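Local atomic coordinates of glutaminase 1 (Escherichia coli, PDB entry 1U60), a protein that catalyses the hydrolysis of L-glutamine to L-glutamate and ammonium and belongs to the glutaminase family, working as a homotetramer. Residues V132-R135 / W136-L140. Sequence-based numbering, arbitrary orientation.
Sequences VEQR and WQRIL
The carbonyl oxygen of Gln134 takes the N-H of Arg138, N to O 2.9 Å, with an N-H...O angle of 156°. Arg138 CG also crowds Gln134 O, at 3.3 Å: with CG opposite the carbonyl carbon at chi1 -66°, the chain folds back over the preceding turn. From there the aliphatic parts of the two residues run side by side and point the same way, Gln134 CG 4.0 Å from Arg138 CD. Their polar ends part, amide and guanidinium planes turned 80° to each other; Gln134 OE1 accepts the backbone N-H of Glu130, while Arg138 forms a salt bridge with Asp79. This is the regular i to i+4 ladder of the first turns of helix 132-147, with neighbouring rungs Gln137 N to Glu133 O at 2.9 Å and Trp136 N to Val132 O at 3.0 Å. The Ile139 N to Arg135 O bond is longer, 3.3 Å, and Ile139 CG1 lies against that same oxygen at 3.5 Å. Ile139 is buried where helix 132-147 packs on helices 68-80 and 185-195, meeting Leu75 and Val191. Arg135 is buried too; its NE forms a salt bridge with Glu187, and NH1 hydrogen-bonds to the carbonyl oxygens of Thr124 and Ile127. Glu133 OE1, in a salt bridge with Arg194, lies oblique to the Trp136 indole, 4.3 Å from its CD1.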
loop_
_atom_site.group_PDB
_atom_site.type_symbol
_atom_site.label_atom_id
_atom_site.label_comp_id
_atom_site.label_asym_id
_atom_site.label_seq_id
_atom_site.Cartn_x
_atom_site.Cartn_y
_atom_site.Cartn_z
ATOM N N VAL A 132 -7.533 -16.742 -28.935
ATOM C CA VAL A 132 -6.617 -17.116 -27.833
ATOM C C VAL A 132 -5.145 -16.883 -28.218
ATOM O O VAL A 132 -4.332 -16.403 -27.427
ATOM C CB VAL A 132 -6.851 -18.559 -27.343
ATOM C CG1 VAL A 132 -6.633 -19.578 -28.444
ATOM C CG2 VAL A 132 -5.951 -18.876 -26.139
ATOM N N GLU A 133 -4.786 -17.202 -29.459
ATOM C CA GLU A 133 -3.392 -17.020 -29.853
ATOM C C GLU A 133 -2.983 -15.557 -29.960
ATOM O O GLU A 133 -1.846 -15.248 -29.634
ATOM C CB GLU A 133 -3.063 -17.747 -31.153
ATOM C CG GLU A 133 -3.252 -19.266 -31.018
ATOM C CD GLU A 133 -2.424 -19.892 -29.887
ATOM O OE1 GLU A 133 -1.264 -19.414 -29.685
ATOM O OE2 GLU A 133 -2.920 -20.867 -29.236
ATOM N N GLN A 134 -3.879 -14.685 -30.423
ATOM C CA GLN A 134 -3.604 -13.260 -30.424
ATOM C C GLN A 134 -3.458 -12.764 -28.982
ATOM O O GLN A 134 -2.586 -11.937 -28.716
ATOM C CB GLN A 134 -4.707 -12.477 -31.106
ATOM C CG GLN A 134 -4.446 -10.988 -31.109
ATOM C CD GLN A 134 -5.419 -10.197 -31.959
ATOM O OE1 GLN A 134 -6.615 -10.286 -31.760
ATOM N NE2 GLN A 134 -4.899 -9.358 -32.841
ATOM N N ARG A 135 -4.302 -13.278 -28.091
ATOM C CA ARG A 135 -4.236 -12.888 -26.678
ATOM C C ARG A 135 -2.821 -13.176 -26.153
ATOM O O ARG A 135 -2.201 -12.335 -25.522
ATOM C CB ARG A 135 -5.294 -13.609 -25.858
ATOM C CG ARG A 135 -5.394 -13.153 -24.387
ATOM C CD ARG A 135 -6.516 -13.864 -23.594
ATOM N NE ARG A 135 -7.782 -13.616 -24.247
ATOM C CZ ARG A 135 -8.448 -12.482 -24.188
ATOM N NH1 ARG A 135 -8.089 -11.468 -23.393
ATOM N NH2 ARG A 135 -9.551 -12.380 -24.890
ATOM N N TRP A 136 -2.295 -14.343 -26.500
ATOM C CA TRP A 136 -0.964 -14.777 -26.034
ATOM C C TRP A 136 0.085 -13.918 -26.693
ATOM O O TRP A 136 0.962 -13.392 -26.031
ATOM C CB TRP A 136 -0.742 -16.292 -26.272
ATOM C CG TRP A 136 0.695 -16.688 -26.137
ATOM C CD1 TRP A 136 1.507 -17.278 -27.107
ATOM C CD2 TRP A 136 1.543 -16.401 -25.034
ATOM N NE1 TRP A 136 2.780 -17.422 -26.607
ATOM C CE2 TRP A 136 2.839 -16.890 -25.345
ATOM C CE3 TRP A 136 1.349 -15.761 -23.788
ATOM C CZ2 TRP A 136 3.916 -16.764 -24.462
ATOM C CZ3 TRP A 136 2.415 -15.653 -22.926
ATOM C CH2 TRP A 136 3.678 -16.142 -23.259
ATOM N N GLN A 137 -0.019 -13.743 -28.012
ATOM C CA GLN A 137 0.988 -12.994 -28.745
ATOM C C GLN A 137 1.116 -11.571 -28.193
ATOM O O GLN A 137 2.229 -11.089 -28.057
ATOM C CB GLN A 137 0.705 -12.959 -30.265
ATOM C CG GLN A 137 1.075 -14.263 -30.978
ATOM C CD GLN A 137 2.498 -14.772 -30.698
ATOM O OE1 GLN A 137 3.465 -14.040 -30.870
ATOM N NE2 GLN A 137 2.620 -16.030 -30.299
ATOM N N ARG A 138 0.006 -10.918 -27.843
ATOM C CA ARG A 138 0.064 -9.528 -27.396
ATOM C C ARG A 138 0.712 -9.444 -26.007
ATOM O O ARG A 138 1.480 -8.557 -25.750
ATOM C CB ARG A 138 -1.303 -8.896 -27.411
ATOM C CG ARG A 138 -1.934 -8.733 -28.829
ATOM C CD ARG A 138 -3.231 -7.909 -28.836
ATOM N NE ARG A 138 -2.954 -6.511 -28.499
ATOM C CZ ARG A 138 -3.423 -5.847 -27.436
ATOM N NH1 ARG A 138 -4.287 -6.376 -26.586
ATOM N NH2 ARG A 138 -3.059 -4.576 -27.273
ATOM N N ILE A 139 0.447 -10.430 -25.158
ATOM C CA ILE A 139 1.067 -10.493 -23.802
ATOM C C ILE A 139 2.547 -10.805 -23.876
ATOM O O ILE A 139 3.348 -10.140 -23.248
ATOM C CB ILE A 139 0.325 -11.502 -22.932
ATOM C CG1 ILE A 139 -1.039 -10.914 -22.506
ATOM C CG2 ILE A 139 1.142 -11.900 -21.688
ATOM C CD1 ILE A 139 -2.027 -11.920 -21.945
ATOM N N LEU A 140 2.937 -11.785 -24.718
ATOM C CA LEU A 140 4.355 -12.098 -24.936
ATOM C C LEU A 140 5.093 -10.845 -25.432
ATOM O O LEU A 140 6.173 -10.543 -24.975
ATOM C CB LEU A 140 4.517 -13.266 -25.908
ATOM C CG LEU A 140 5.954 -13.619 -26.265
ATOM C CD1 LEU A 140 6.737 -13.995 -25.009
ATOM C CD2 LEU A 140 5.979 -14.759 -27.292
#